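Local atomic coordinates of cyclic di-GMP receptor atypical PilZ domain-containing protein (Xanthomonas campestris pv. campestris, PDB entry 3RQA), a protein that is of unknown function but assembles into a tetramer through a helical bundle and carries an atypical PilZ domain of the kind associated with cyclic di-GMP reception. Residues R112-H117 against Q154-L159; L48-G53 against L168-E173; S126-P131 against L138-A143. One frame throughout, in Å; residues are numbered along the deposited sequence.

Overall arrangement
Contacts 1 and 3 are antiparallel strand pairs of one six-stranded barrel, in which strand 155-161 of contact 1 lies next to strand 139-150 of contact 3. They meet where Leu159 packs on Val127 and Ala143. Contact 2 joins two helices instead and reaches the barrel at contact 3, where Leu49 touches Leu139 and Leu52 touches Pro131. Contact 3 lies nearest the middle of the chain and is largely apolar. Contact 1 is about 14 Å from it, centre to centre, and runs from tryptophan-lined packing to a watered, exposed end. The touching residues of contact 2 are mostly buried, yet its apolar seam is flanked by a salt bridge; contacts 1 and 3 rely on backbone hydrogen bonds.

Contact 1: residues R112-H117 against Q154-L159; sequences RLASPH and QHWLWL
Arg112 and Trp158 lie side by side at the tightly packed end of this strand pair. The arginine chain, CG anti to the backbone N (chi1 176°), runs over one face of the indole: its CG stands 4.0 Å from the centroid of the Trp158 five-membered ring in a CH-pi contact, and Arg112 CD comes to 3.4 Å from Trp158 NE1. Both polar ends turn to Asp15, whose OD2 forms a salt bridge with Arg112 NH1 and a hydrogen bond with Trp158 NE1. Two residues along, the Ala114 methyl sits over the face of the Trp156 six-membered ring, with Ala114 CB 3.9 Å from the ring centroid.

These are neighbouring antiparallel strands of the PilZ beta barrel. Leu113 and Leu157 form a hydrogen-bonded pair, the straighter bond being Leu157 N to Leu113 O at 3.0 Å and 166°. On the opposite face of the sheet from the tryptophans, Leu113 CG approaches Leu159 CD2 at 4.3 Å, and Phe33 packs on Leu157 and Leu159.

Toward Pro116 the strands part. Ser115 N still reaches His155 O at 2.9 Å, but in the return direction a water steps in: it donates to Ser115 O and accepts from His155 N, 2.8 Å from that nitrogen. Pro116 and His117 are exposed, with only loose approaches to the His155 ring.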
ATOM      1  N   ARG C 112       5.386 -30.587 -11.356  1.00 26.79           N
ATOM      2  CA  ARG C 112       6.253 -31.555 -10.709  1.00 27.41           C
ATOM      3  C   ARG C 112       7.275 -30.698  -9.986  1.00 28.22           C
ATOM      4  O   ARG C 112       8.030 -29.958 -10.627  1.00 25.97           O
ATOM      5  CB  ARG C 112       6.961 -32.419 -11.744  1.00 29.56           C
ATOM      6  CG  ARG C 112       7.976 -33.402 -11.177  1.00 31.33           C
ATOM      7  CD  ARG C 112       8.580 -34.252 -12.303  1.00 33.40           C
ATOM      8  NE  ARG C 112       9.661 -33.567 -13.010  1.00 37.58           N
ATOM      9  CZ  ARG C 112       9.931 -33.714 -14.306  1.00 40.13           C
ATOM     10  NH1 ARG C 112       9.196 -34.522 -15.065  1.00 39.50           N
ATOM     11  NH2 ARG C 112      10.953 -33.065 -14.844  1.00 40.82           N
ATOM     12  N   LEU C 113       7.276 -30.779  -8.656  1.00 26.86           N
ATOM     13  CA  LEU C 113       8.202 -30.003  -7.843  1.00 28.82           C
ATOM     14  C   LEU C 113       8.679 -30.800  -6.633  1.00 30.41           C
ATOM     15  O   LEU C 113       8.055 -31.798  -6.243  1.00 32.00           O
ATOM     16  CB  LEU C 113       7.532 -28.697  -7.397  1.00 27.40           C
ATOM     17  CG  LEU C 113       6.213 -28.807  -6.626  1.00 32.34           C
ATOM     18  CD1 LEU C 113       6.471 -29.206  -5.184  1.00 29.27           C
ATOM     19  CD2 LEU C 113       5.490 -27.470  -6.677  1.00 29.28           C
ATOM     20  N   ALA C 114       9.787 -30.361  -6.044  1.00 30.22           N
ATOM     21  CA  ALA C 114      10.347 -31.022  -4.872  1.00 32.98           C
ATOM     22  C   ALA C 114       9.670 -30.500  -3.603  1.00 34.64           C
ATOM     23  O   ALA C 114       9.311 -29.328  -3.518  1.00 35.69           O
ATOM     24  CB  ALA C 114      11.846 -30.781  -4.808  1.00 33.54           C
ATOM     25  N   SER C 115       9.498 -31.374  -2.618  1.00 37.10           N
ATOM     26  CA  SER C 115       8.844 -30.998  -1.367  1.00 39.16           C
ATOM     27  C   SER C 115       9.576 -31.566  -0.149  1.00 39.78           C
ATOM     28  O   SER C 115      10.000 -32.726  -0.147  1.00 39.92           O
ATOM     29  CB  SER C 115       7.400 -31.502  -1.369  1.00 40.62           C
ATOM     30  OG  SER C 115       6.632 -30.891  -0.348  1.00 44.27           O
ATOM     31  N   PRO C 116       9.715 -30.754   0.909  1.00 40.20           N
ATOM     32  CA  PRO C 116      10.391 -31.140   2.152  1.00 41.20           C
ATOM     33  C   PRO C 116       9.928 -32.492   2.685  1.00 40.01           C
ATOM     34  O   PRO C 116      10.727 -33.275   3.189  1.00 41.17           O
ATOM     35  CB  PRO C 116      10.040 -29.999   3.102  1.00 39.97           C
ATOM     36  CG  PRO C 116       9.941 -28.832   2.189  1.00 42.65           C
ATOM     37  CD  PRO C 116       9.183 -29.385   1.007  1.00 40.47           C
ATOM     38  N   HIS C 117       8.632 -32.752   2.558  1.00 41.08           N
ATOM     39  CA  HIS C 117       8.032 -33.996   3.024  1.00 41.42           C
ATOM     40  C   HIS C 117       7.199 -34.641   1.918  1.00 40.71           C
ATOM     41  O   HIS C 117       6.568 -33.948   1.125  1.00 41.71           O
ATOM     42  CB  HIS C 117       7.143 -33.713   4.240  1.00 43.52           C
ATOM     43  CG  HIS C 117       7.856 -33.015   5.357  1.00 44.63           C
ATOM     44  ND1 HIS C 117       8.901 -33.591   6.048  1.00 46.13           N
ATOM     45  CD2 HIS C 117       7.700 -31.775   5.879  1.00 45.87           C
ATOM     46  CE1 HIS C 117       9.359 -32.736   6.946  1.00 47.06           C
ATOM     47  NE2 HIS C 117       8.648 -31.626   6.864  1.00 47.18           N
ATOM     48  N   GLN C 154      15.726 -36.006  -2.643  1.00 49.62           N
ATOM     49  CA  GLN C 154      14.556 -35.129  -2.592  1.00 46.57           C
ATOM     50  C   GLN C 154      13.263 -35.903  -2.833  1.00 44.23           C
ATOM     51  O   GLN C 154      13.243 -36.868  -3.603  1.00 43.64           O
ATOM     52  CB  GLN C 154      14.640 -34.027  -3.648  1.00 46.83           C
ATOM     53  CG  GLN C 154      15.861 -33.139  -3.592  1.00 47.32           C
ATOM     54  CD  GLN C 154      15.654 -31.851  -4.376  1.00 48.18           C
ATOM     55  OE1 GLN C 154      14.979 -30.931  -3.912  1.00 48.72           O
ATOM     56  NE2 GLN C 154      16.215 -31.790  -5.578  1.00 46.59           N
ATOM     57  N   HIS C 155      12.190 -35.474  -2.174  1.00 42.36           N
ATOM     58  CA  HIS C 155      10.879 -36.101  -2.345  1.00 42.19           C
ATOM     59  C   HIS C 155      10.189 -35.339  -3.475  1.00 41.16           C
ATOM     60  O   HIS C 155      10.037 -34.117  -3.403  1.00 41.26           O
ATOM     61  CB  HIS C 155      10.024 -35.975  -1.074  1.00 44.17           C
ATOM     62  CG  HIS C 155      10.650 -36.560   0.154  1.00 46.77           C
ATOM     63  ND1 HIS C 155      11.669 -35.937   0.843  1.00 48.29           N
ATOM     64  CD2 HIS C 155      10.376 -37.696   0.837  1.00 48.34           C
ATOM     65  CE1 HIS C 155      11.992 -36.660   1.900  1.00 48.91           C
ATOM     66  NE2 HIS C 155      11.223 -37.734   1.920  1.00 49.86           N
ATOM     67  N   TRP C 156       9.783 -36.041  -4.524  1.00 39.30           N
ATOM     68  CA  TRP C 156       9.119 -35.372  -5.637  1.00 38.12           C
ATOM     69  C   TRP C 156       7.630 -35.634  -5.658  1.00 37.27           C
ATOM     70  O   TRP C 156       7.169 -36.741  -5.379  1.00 38.00           O
ATOM     71  CB  TRP C 156       9.734 -35.778  -6.982  1.00 38.41           C
ATOM     72  CG  TRP C 156      11.136 -35.270  -7.154  1.00 40.31           C
ATOM     73  CD1 TRP C 156      12.295 -35.925  -6.846  1.00 41.34           C
ATOM     74  CD2 TRP C 156      11.522 -33.985  -7.647  1.00 40.18           C
ATOM     75  NE1 TRP C 156      13.383 -35.127  -7.118  1.00 41.33           N
ATOM     76  CE2 TRP C 156      12.937 -33.929  -7.611  1.00 41.80           C
ATOM     77  CE3 TRP C 156      10.812 -32.873  -8.117  1.00 40.66           C
ATOM     78  CZ2 TRP C 156      13.656 -32.801  -8.029  1.00 40.98           C
ATOM     79  CZ3 TRP C 156      11.522 -31.754  -8.533  1.00 41.45           C
ATOM     80  CH2 TRP C 156      12.935 -31.728  -8.486  1.00 41.71           C
ATOM     81  N   LEU C 157       6.889 -34.586  -5.992  1.00 34.10           N
ATOM     82  CA  LEU C 157       5.444 -34.626  -6.061  1.00 31.64           C
ATOM     83  C   LEU C 157       4.968 -34.231  -7.445  1.00 31.59           C
ATOM     84  O   LEU C 157       5.535 -33.342  -8.075  1.00 31.78           O
ATOM     85  CB  LEU C 157       4.844 -33.649  -5.041  1.00 30.22           C
ATOM     86  CG  LEU C 157       4.515 -34.099  -3.615  1.00 31.84           C
ATOM     87  CD1 LEU C 157       5.343 -35.304  -3.194  1.00 30.19           C
ATOM     88  CD2 LEU C 157       4.729 -32.922  -2.686  1.00 29.72           C
ATOM     89  N   TRP C 158       3.936 -34.916  -7.912  1.00 29.54           N
ATOM     90  CA  TRP C 158       3.311 -34.618  -9.188  1.00 30.17           C
ATOM     91  C   TRP C 158       1.930 -34.158  -8.758  1.00 29.21           C
ATOM     92  O   TRP C 158       1.151 -34.934  -8.206  1.00 30.99           O
ATOM     93  CB  TRP C 158       3.207 -35.870 -10.065  1.00 29.93           C
ATOM     94  CG  TRP C 158       4.492 -36.234 -10.737  1.00 30.51           C
ATOM     95  CD1 TRP C 158       4.795 -36.092 -12.066  1.00 31.04           C
ATOM     96  CD2 TRP C 158       5.656 -36.794 -10.120  1.00 30.31           C
ATOM     97  NE1 TRP C 158       6.073 -36.529 -12.308  1.00 31.34           N
ATOM     98  CE2 TRP C 158       6.627 -36.964 -11.134  1.00 30.92           C
ATOM     99  CE3 TRP C 158       5.975 -37.169  -8.805  1.00 30.71           C
ATOM    100  CZ2 TRP C 158       7.897 -37.494 -10.877  1.00 31.38           C
ATOM    101  CZ3 TRP C 158       7.240 -37.698  -8.549  1.00 29.32           C
ATOM    102  CH2 TRP C 158       8.185 -37.854  -9.582  1.00 30.53           C
ATOM    103  N   LEU C 159       1.647 -32.883  -8.971  1.00 28.35           N
ATOM    104  CA  LEU C 159       0.366 -32.317  -8.594  1.00 29.87           C
ATOM    105  C   LEU C 159      -0.476 -31.959  -9.826  1.00 29.70           C
ATOM    106  O   LEU C 159       0.025 -31.370 -10.783  1.00 28.66           O
ATOM    107  CB  LEU C 159       0.569 -31.058  -7.747  1.00 29.24           C
ATOM    108  CG  LEU C 159       1.325 -31.053  -6.408  1.00 33.02           C
ATOM    109  CD1 LEU C 159       0.722 -32.070  -5.469  1.00 31.73           C
ATOM    110  CD2 LEU C 159       2.787 -31.330  -6.629  1.00 33.11           C
TER
HETATM  111  O   HOH W   1      12.596 -33.014  -0.851  1.00 42.96           O

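Contact 2: residues L48-G53 against L168-E173; sequences LLRSLG and LQDALE
Leu49 is the bump that fills the main hollow between these two helices. Its CD2 methyl drops between Leu168, Ala171 and Leu172, resting 3.8 Å from Leu172 CA on the backbone and 4.0 Å from the Leu168 CD1 methyl. Behind it Leu49 CB meets Ala171 CB at 4.0 Å. The small Ala171 methyl leaves room for the approach: the axes of the two segments come within 9.1 Å, and these segments run in roughly the same direction, 39° apart.

On the other side of Ala171 the filler is Arg50. Its chain, extended from CG to NE, reaches across so that the guanidinium lies with one face over the same methyl, Ala171 CB being 3.9 Å above the plane and over its centre. Asp170 comes in at the edge of this flat group. Its CG is anti to the backbone N (chi1 -174°), and OD2 takes Arg50 NH1 on its anti side at 2.9 Å, in the guanidinium plane and nearly straight at 168°. The second bond, from Arg50 NH2, is weak at 3.5 Å from Asp170 OD2.

The pair joins helix 42-55 to the C-terminal helix 165-185 beside the PilZ barrel, where Leu168 packs on Leu141. Away from this seam, Leu48 and Ser51 touch Leu83 of a second subunit.

Each charge has a further partner, Glu46 for Arg50 NE and Arg174 for Asp170 OD2. This chain of alternating charges probably favours the ionised forms and fixes the guanidinium flat over Ala171, at the margin of an otherwise apolar seam.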
ATOM      1  N   LEU C  48      -4.077 -11.864 -11.263  1.00 23.75           N
ATOM      2  CA  LEU C  48      -2.656 -11.782 -11.012  1.00 24.94           C
ATOM      3  C   LEU C  48      -1.853 -12.048 -12.296  1.00 25.65           C
ATOM      4  O   LEU C  48      -0.958 -11.282 -12.651  1.00 25.83           O
ATOM      5  CB  LEU C  48      -2.249 -12.810  -9.938  1.00 22.86           C
ATOM      6  CG  LEU C  48      -0.745 -13.118  -9.863  1.00 24.60           C
ATOM      7  CD1 LEU C  48       0.031 -11.828  -9.638  1.00 25.51           C
ATOM      8  CD2 LEU C  48      -0.467 -14.136  -8.748  1.00 26.64           C
ATOM      9  N   LEU C  49      -2.174 -13.149 -12.972  1.00 25.43           N
ATOM     10  CA  LEU C  49      -1.479 -13.546 -14.194  1.00 26.17           C
ATOM     11  C   LEU C  49      -1.635 -12.544 -15.340  1.00 24.30           C
ATOM     12  O   LEU C  49      -0.651 -12.148 -15.973  1.00 21.90           O
ATOM     13  CB  LEU C  49      -1.963 -14.943 -14.630  1.00 27.63           C
ATOM     14  CG  LEU C  49      -1.139 -16.170 -14.204  1.00 28.80           C
ATOM     15  CD1 LEU C  49      -0.637 -16.013 -12.802  1.00 32.74           C
ATOM     16  CD2 LEU C  49      -1.991 -17.424 -14.335  1.00 28.94           C
ATOM     17  N   ARG C  50      -2.867 -12.128 -15.603  1.00 23.83           N
ATOM     18  CA  ARG C  50      -3.114 -11.188 -16.685  1.00 24.70           C
ATOM     19  C   ARG C  50      -2.482  -9.826 -16.416  1.00 26.10           C
ATOM     20  O   ARG C  50      -1.796  -9.281 -17.272  1.00 23.02           O
ATOM     21  CB  ARG C  50      -4.613 -11.019 -16.917  1.00 26.65           C
ATOM     22  CG  ARG C  50      -5.298 -12.251 -17.500  1.00 31.27           C
ATOM     23  CD  ARG C  50      -6.734 -11.930 -17.920  1.00 31.53           C
ATOM     24  NE  ARG C  50      -7.441 -13.122 -18.380  1.00 36.94           N
ATOM     25  CZ  ARG C  50      -7.121 -13.830 -19.463  1.00 37.13           C
ATOM     26  NH1 ARG C  50      -7.829 -14.904 -19.781  1.00 38.95           N
ATOM     27  NH2 ARG C  50      -6.110 -13.464 -20.236  1.00 36.21           N
ATOM     28  N   SER C  51      -2.709  -9.284 -15.225  1.00 25.41           N
ATOM     29  CA  SER C  51      -2.157  -7.982 -14.873  1.00 27.99           C
ATOM     30  C   SER C  51      -0.647  -8.028 -14.978  1.00 27.72           C
ATOM     31  O   SER C  51      -0.014  -7.105 -15.487  1.00 25.86           O
ATOM     32  CB  SER C  51      -2.570  -7.603 -13.451  1.00 30.11           C
ATOM     33  OG  SER C  51      -3.983  -7.598 -13.327  1.00 34.66           O
ATOM     34  N   LEU C  52      -0.082  -9.133 -14.507  1.00 30.52           N
ATOM     35  CA  LEU C  52       1.360  -9.346 -14.530  1.00 32.90           C
ATOM     36  C   LEU C  52       1.868  -9.290 -15.977  1.00 33.53           C
ATOM     37  O   LEU C  52       2.919  -8.713 -16.260  1.00 35.36           O
ATOM     38  CB  LEU C  52       1.670 -10.709 -13.897  1.00 33.74           C
ATOM     39  CG  LEU C  52       3.033 -10.990 -13.267  1.00 35.53           C
ATOM     40  CD1 LEU C  52       3.368  -9.908 -12.230  1.00 34.71           C
ATOM     41  CD2 LEU C  52       3.006 -12.376 -12.620  1.00 32.85           C
ATOM     42  N   GLY C  53       1.106  -9.873 -16.892  1.00 33.45           N
ATOM     43  CA  GLY C  53       1.511  -9.879 -18.287  1.00 34.31           C
ATOM     44  C   GLY C  53       1.486  -8.492 -18.909  1.00 34.84           C
ATOM     45  O   GLY C  53       2.399  -8.100 -19.646  1.00 31.51           O
ATOM     46  N   LEU C 168      -9.091 -18.459 -15.920  1.00 25.47           N
ATOM     47  CA  LEU C 168      -7.780 -18.735 -15.351  1.00 24.27           C
ATOM     48  C   LEU C 168      -6.988 -19.672 -16.254  1.00 23.46           C
ATOM     49  O   LEU C 168      -5.786 -19.483 -16.434  1.00 20.89           O
ATOM     50  CB  LEU C 168      -7.907 -19.349 -13.954  1.00 23.67           C
ATOM     51  CG  LEU C 168      -6.573 -19.685 -13.268  1.00 25.02           C
ATOM     52  CD1 LEU C 168      -5.684 -18.431 -13.157  1.00 21.07           C
ATOM     53  CD2 LEU C 168      -6.861 -20.294 -11.895  1.00 23.55           C
ATOM     54  N   GLN C 169      -7.644 -20.690 -16.815  1.00 24.33           N
ATOM     55  CA  GLN C 169      -6.920 -21.593 -17.702  1.00 26.31           C
ATOM     56  C   GLN C 169      -6.277 -20.790 -18.830  1.00 24.42           C
ATOM     57  O   GLN C 169      -5.088 -20.949 -19.131  1.00 26.51           O
ATOM     58  CB  GLN C 169      -7.832 -22.659 -18.316  1.00 27.23           C
ATOM     59  CG  GLN C 169      -7.014 -23.670 -19.104  1.00 32.28           C
ATOM     60  CD  GLN C 169      -7.780 -24.914 -19.483  1.00 36.87           C
ATOM     61  OE1 GLN C 169      -8.460 -25.526 -18.650  1.00 38.05           O
ATOM     62  NE2 GLN C 169      -7.659 -25.314 -20.747  1.00 38.01           N
ATOM     63  N   ASP C 170      -7.062 -19.912 -19.441  1.00 24.40           N
ATOM     64  CA  ASP C 170      -6.550 -19.099 -20.534  1.00 27.96           C
ATOM     65  C   ASP C 170      -5.349 -18.254 -20.120  1.00 25.05           C
ATOM     66  O   ASP C 170      -4.344 -18.207 -20.826  1.00 24.75           O
ATOM     67  CB  ASP C 170      -7.633 -18.174 -21.076  1.00 30.41           C
ATOM     68  CG  ASP C 170      -7.173 -17.420 -22.307  1.00 36.73           C
ATOM     69  OD1 ASP C 170      -7.142 -18.043 -23.391  1.00 39.04           O
ATOM     70  OD2 ASP C 170      -6.818 -16.222 -22.187  1.00 36.07           O
ATOM     71  N   ALA C 171      -5.467 -17.577 -18.980  1.00 24.44           N
ATOM     72  CA  ALA C 171      -4.382 -16.742 -18.465  1.00 23.60           C
ATOM     73  C   ALA C 171      -3.137 -17.590 -18.200  1.00 24.52           C
ATOM     74  O   ALA C 171      -2.019 -17.143 -18.430  1.00 22.80           O
ATOM     75  CB  ALA C 171      -4.820 -16.055 -17.167  1.00 23.24           C
ATOM     76  N   LEU C 172      -3.335 -18.807 -17.700  1.00 24.18           N
ATOM     77  CA  LEU C 172      -2.193 -19.679 -17.405  1.00 25.06           C
ATOM     78  C   LEU C 172      -1.520 -20.160 -18.692  1.00 26.28           C
ATOM     79  O   LEU C 172      -0.283 -20.206 -18.778  1.00 22.97           O
ATOM     80  CB  LEU C 172      -2.625 -20.892 -16.564  1.00 23.73           C
ATOM     81  CG  LEU C 172      -1.555 -21.940 -16.215  1.00 24.31           C
ATOM     82  CD1 LEU C 172      -0.340 -21.280 -15.570  1.00 22.75           C
ATOM     83  CD2 LEU C 172      -2.167 -22.988 -15.283  1.00 23.97           C
ATOM     84  N   GLU C 173      -2.333 -20.523 -19.686  1.00 25.51           N
ATOM     85  CA  GLU C 173      -1.777 -20.984 -20.958  1.00 26.46           C
ATOM     86  C   GLU C 173      -0.936 -19.864 -21.570  1.00 23.36           C
ATOM     87  O   GLU C 173       0.189 -20.099 -22.007  1.00 20.75           O
ATOM     88  CB  GLU C 173      -2.897 -21.413 -21.919  1.00 26.67           C
ATOM     89  CG  GLU C 173      -3.268 -22.887 -21.790  1.00 32.52           C
ATOM     90  CD  GLU C 173      -4.562 -23.233 -22.495  1.00 36.78           C
ATOM     91  OE1 GLU C 173      -4.889 -22.591 -23.518  1.00 38.73           O
ATOM     92  OE2 GLU C 173      -5.253 -24.159 -22.027  1.00 39.79           O
TER

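Contact 3: residues S126-P131 against L138-A143; sequences SVLLQP and LLQLPA
The flat amide of Gln140 has Leu128 over one face: Leu128 CD1 stands 4.0 Å from Gln140 CD, and Leu128 CG lies 3.8 Å from Gln140 OE1. The two side chains run alongside one another in the same direction, a non-hydrogen-bonded pair, while Asp38 also touches Gln140. Of the Pro131 ring, it is the CD corner that comes near the other strand, 4.1 Å from Leu139 CB. At the far end Ser126 OG faces the base of Pro142, 3.8 Å from its CA.

Leu138, just before its strand, lies obliquely across Gln130. With CG beside the backbone N (chi1 -56°), its CD2 methyl comes to 3.5 Å from Gln130 CB.

Strands 124-129 and 139-150 form a beta hairpin in the PilZ barrel, joined by four backbone hydrogen bonds in the pairs Val127-Leu141 and Leu129-Leu139. The Leu129-Leu139 pair closes the loop end. At the other end Val127 N meets Leu141 O from above the carbonyl plane, 40° out of it, yet the bond is nearly straight (168°). The face carrying Val127, Leu129, Leu139 and Leu141 is apolar: Val127 CG2 meets Ala143 CB at 4.1 Å, Phe161 packs on Val127 and Leu141, and Leu139 lies against helix 42-55.

Chemically, the backbone bonds set the register and hydrocarbon closes the buried face. Ser126 OG, buried without a partner in the model, probably carries some polar cost, while the amide of the partly exposed Gln140 offers Leu128 only van der Waals contact.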
ATOM      1  N   SER C 126      -2.709 -27.064  -1.853  1.00 27.66           N
ATOM      2  CA  SER C 126      -2.462 -25.968  -2.767  1.00 28.25           C
ATOM      3  C   SER C 126      -1.013 -25.811  -3.162  1.00 26.88           C
ATOM      4  O   SER C 126      -0.120 -25.846  -2.321  1.00 25.63           O
ATOM      5  CB  SER C 126      -2.956 -24.659  -2.166  1.00 29.47           C
ATOM      6  OG  SER C 126      -4.372 -24.642  -2.137  1.00 35.50           O
ATOM      7  N   VAL C 127      -0.787 -25.665  -4.459  1.00 25.63           N
ATOM      8  CA  VAL C 127       0.551 -25.432  -4.982  1.00 25.13           C
ATOM      9  C   VAL C 127       0.764 -23.923  -4.829  1.00 25.79           C
ATOM     10  O   VAL C 127      -0.099 -23.143  -5.228  1.00 26.13           O
ATOM     11  CB  VAL C 127       0.630 -25.793  -6.491  1.00 23.19           C
ATOM     12  CG1 VAL C 127       1.838 -25.148  -7.123  1.00 21.56           C
ATOM     13  CG2 VAL C 127       0.681 -27.303  -6.667  1.00 22.53           C
ATOM     14  N   LEU C 128       1.869 -23.517  -4.214  1.00 25.99           N
ATOM     15  CA  LEU C 128       2.176 -22.090  -4.062  1.00 27.62           C
ATOM     16  C   LEU C 128       3.330 -21.770  -4.998  1.00 28.19           C
ATOM     17  O   LEU C 128       4.323 -22.498  -5.042  1.00 26.73           O
ATOM     18  CB  LEU C 128       2.543 -21.741  -2.612  1.00 29.34           C
ATOM     19  CG  LEU C 128       1.342 -21.443  -1.699  1.00 32.20           C
ATOM     20  CD1 LEU C 128       0.458 -22.683  -1.586  1.00 34.48           C
ATOM     21  CD2 LEU C 128       1.828 -21.024  -0.317  1.00 32.81           C
ATOM     22  N   LEU C 129       3.182 -20.684  -5.755  1.00 27.75           N
ATOM     23  CA  LEU C 129       4.179 -20.282  -6.737  1.00 26.57           C
ATOM     24  C   LEU C 129       4.334 -18.760  -6.817  1.00 26.45           C
ATOM     25  O   LEU C 129       3.345 -18.029  -6.732  1.00 25.11           O
ATOM     26  CB  LEU C 129       3.725 -20.789  -8.106  1.00 27.79           C
ATOM     27  CG  LEU C 129       4.446 -21.812  -8.982  1.00 32.10           C
ATOM     28  CD1 LEU C 129       4.872 -23.036  -8.194  1.00 30.66           C
ATOM     29  CD2 LEU C 129       3.485 -22.195 -10.113  1.00 31.21           C
ATOM     30  N   GLN C 130       5.564 -18.284  -6.984  1.00 24.20           N
ATOM     31  CA  GLN C 130       5.792 -16.845  -7.156  1.00 27.94           C
ATOM     32  C   GLN C 130       6.126 -16.724  -8.635  1.00 26.69           C
ATOM     33  O   GLN C 130       7.272 -16.915  -9.041  1.00 25.15           O
ATOM     34  CB  GLN C 130       6.969 -16.325  -6.328  1.00 27.79           C
ATOM     35  CG  GLN C 130       7.097 -14.806  -6.401  1.00 29.28           C
ATOM     36  CD  GLN C 130       8.339 -14.273  -5.704  1.00 31.87           C
ATOM     37  OE1 GLN C 130       8.697 -14.727  -4.628  1.00 29.41           O
ATOM     38  NE2 GLN C 130       8.987 -13.287  -6.316  1.00 33.91           N
ATOM     39  N   PRO C 131       5.120 -16.409  -9.456  1.00 28.61           N
ATOM     40  CA  PRO C 131       5.234 -16.265 -10.907  1.00 31.11           C
ATOM     41  C   PRO C 131       6.199 -15.217 -11.437  1.00 34.36           C
ATOM     42  O   PRO C 131       6.966 -15.483 -12.366  1.00 35.59           O
ATOM     43  CB  PRO C 131       3.792 -15.988 -11.333  1.00 29.14           C
ATOM     44  CG  PRO C 131       3.267 -15.200 -10.191  1.00 30.44           C
ATOM     45  CD  PRO C 131       3.788 -15.976  -8.998  1.00 29.30           C
ATOM     46  N   LEU C 138       2.029 -14.317  -4.646  1.00 32.28           N
ATOM     47  CA  LEU C 138       1.968 -15.735  -4.951  1.00 31.58           C
ATOM     48  C   LEU C 138       0.718 -16.182  -5.675  1.00 30.12           C
ATOM     49  O   LEU C 138      -0.377 -15.672  -5.456  1.00 28.85           O
ATOM     50  CB  LEU C 138       2.139 -16.554  -3.666  1.00 32.92           C
ATOM     51  CG  LEU C 138       3.424 -16.255  -2.877  1.00 35.42           C
ATOM     52  CD1 LEU C 138       3.548 -17.199  -1.677  1.00 37.18           C
ATOM     53  CD2 LEU C 138       4.620 -16.412  -3.792  1.00 36.44           C
ATOM     54  N   LEU C 139       0.916 -17.127  -6.580  1.00 31.39           N
ATOM     55  CA  LEU C 139      -0.174 -17.720  -7.321  1.00 31.88           C
ATOM     56  C   LEU C 139      -0.467 -19.000  -6.522  1.00 33.11           C
ATOM     57  O   LEU C 139       0.437 -19.814  -6.299  1.00 32.34           O
ATOM     58  CB  LEU C 139       0.279 -18.074  -8.740  1.00 29.86           C
ATOM     59  CG  LEU C 139      -0.749 -18.748  -9.661  1.00 31.84           C
ATOM     60  CD1 LEU C 139      -1.844 -17.741 -10.063  1.00 30.54           C
ATOM     61  CD2 LEU C 139      -0.044 -19.302 -10.897  1.00 30.61           C
ATOM     62  N   GLN C 140      -1.700 -19.161  -6.050  1.00 31.12           N
ATOM     63  CA  GLN C 140      -2.034 -20.373  -5.313  1.00 33.78           C
ATOM     64  C   GLN C 140      -3.027 -21.140  -6.150  1.00 32.68           C
ATOM     65  O   GLN C 140      -4.009 -20.575  -6.620  1.00 38.09           O
ATOM     66  CB  GLN C 140      -2.647 -20.056  -3.948  1.00 35.02           C
ATOM     67  CG  GLN C 140      -1.715 -19.316  -3.008  1.00 40.04           C
ATOM     68  CD  GLN C 140      -2.054 -19.557  -1.546  1.00 41.57           C
ATOM     69  OE1 GLN C 140      -1.427 -18.991  -0.652  1.00 44.84           O
ATOM     70  NE2 GLN C 140      -3.040 -20.406  -1.297  1.00 42.51           N
ATOM     71  N   LEU C 141      -2.761 -22.424  -6.344  1.00 29.19           N
ATOM     72  CA  LEU C 141      -3.629 -23.269  -7.145  1.00 28.16           C
ATOM     73  C   LEU C 141      -3.985 -24.591  -6.452  1.00 27.90           C
ATOM     74  O   LEU C 141      -3.115 -25.435  -6.219  1.00 28.47           O
ATOM     75  CB  LEU C 141      -2.955 -23.579  -8.486  1.00 27.15           C
ATOM     76  CG  LEU C 141      -2.579 -22.385  -9.377  1.00 30.77           C
ATOM     77  CD1 LEU C 141      -1.962 -22.890 -10.685  1.00 30.11           C
ATOM     78  CD2 LEU C 141      -3.810 -21.546  -9.657  1.00 26.54           C
ATOM     79  N   PRO C 142      -5.264 -24.771  -6.085  1.00 27.30           N
ATOM     80  CA  PRO C 142      -5.704 -26.008  -5.430  1.00 26.95           C
ATOM     81  C   PRO C 142      -5.288 -27.180  -6.321  1.00 27.63           C
ATOM     82  O   PRO C 142      -5.398 -27.097  -7.543  1.00 25.67           O
ATOM     83  CB  PRO C 142      -7.214 -25.842  -5.367  1.00 28.49           C
ATOM     84  CG  PRO C 142      -7.360 -24.367  -5.127  1.00 27.77           C
ATOM     85  CD  PRO C 142      -6.337 -23.761  -6.080  1.00 29.55           C
ATOM     86  N   ALA C 143      -4.799 -28.260  -5.715  1.00 26.87           N
ATOM     87  CA  ALA C 143      -4.351 -29.416  -6.484  1.00 26.23           C
ATOM     88  C   ALA C 143      -4.360 -30.716  -5.682  1.00 26.27           C
ATOM     89  O   ALA C 143      -4.430 -30.703  -4.455  1.00 27.28           O
ATOM     90  CB  ALA C 143      -2.950 -29.161  -7.016  1.00 22.97           C
TER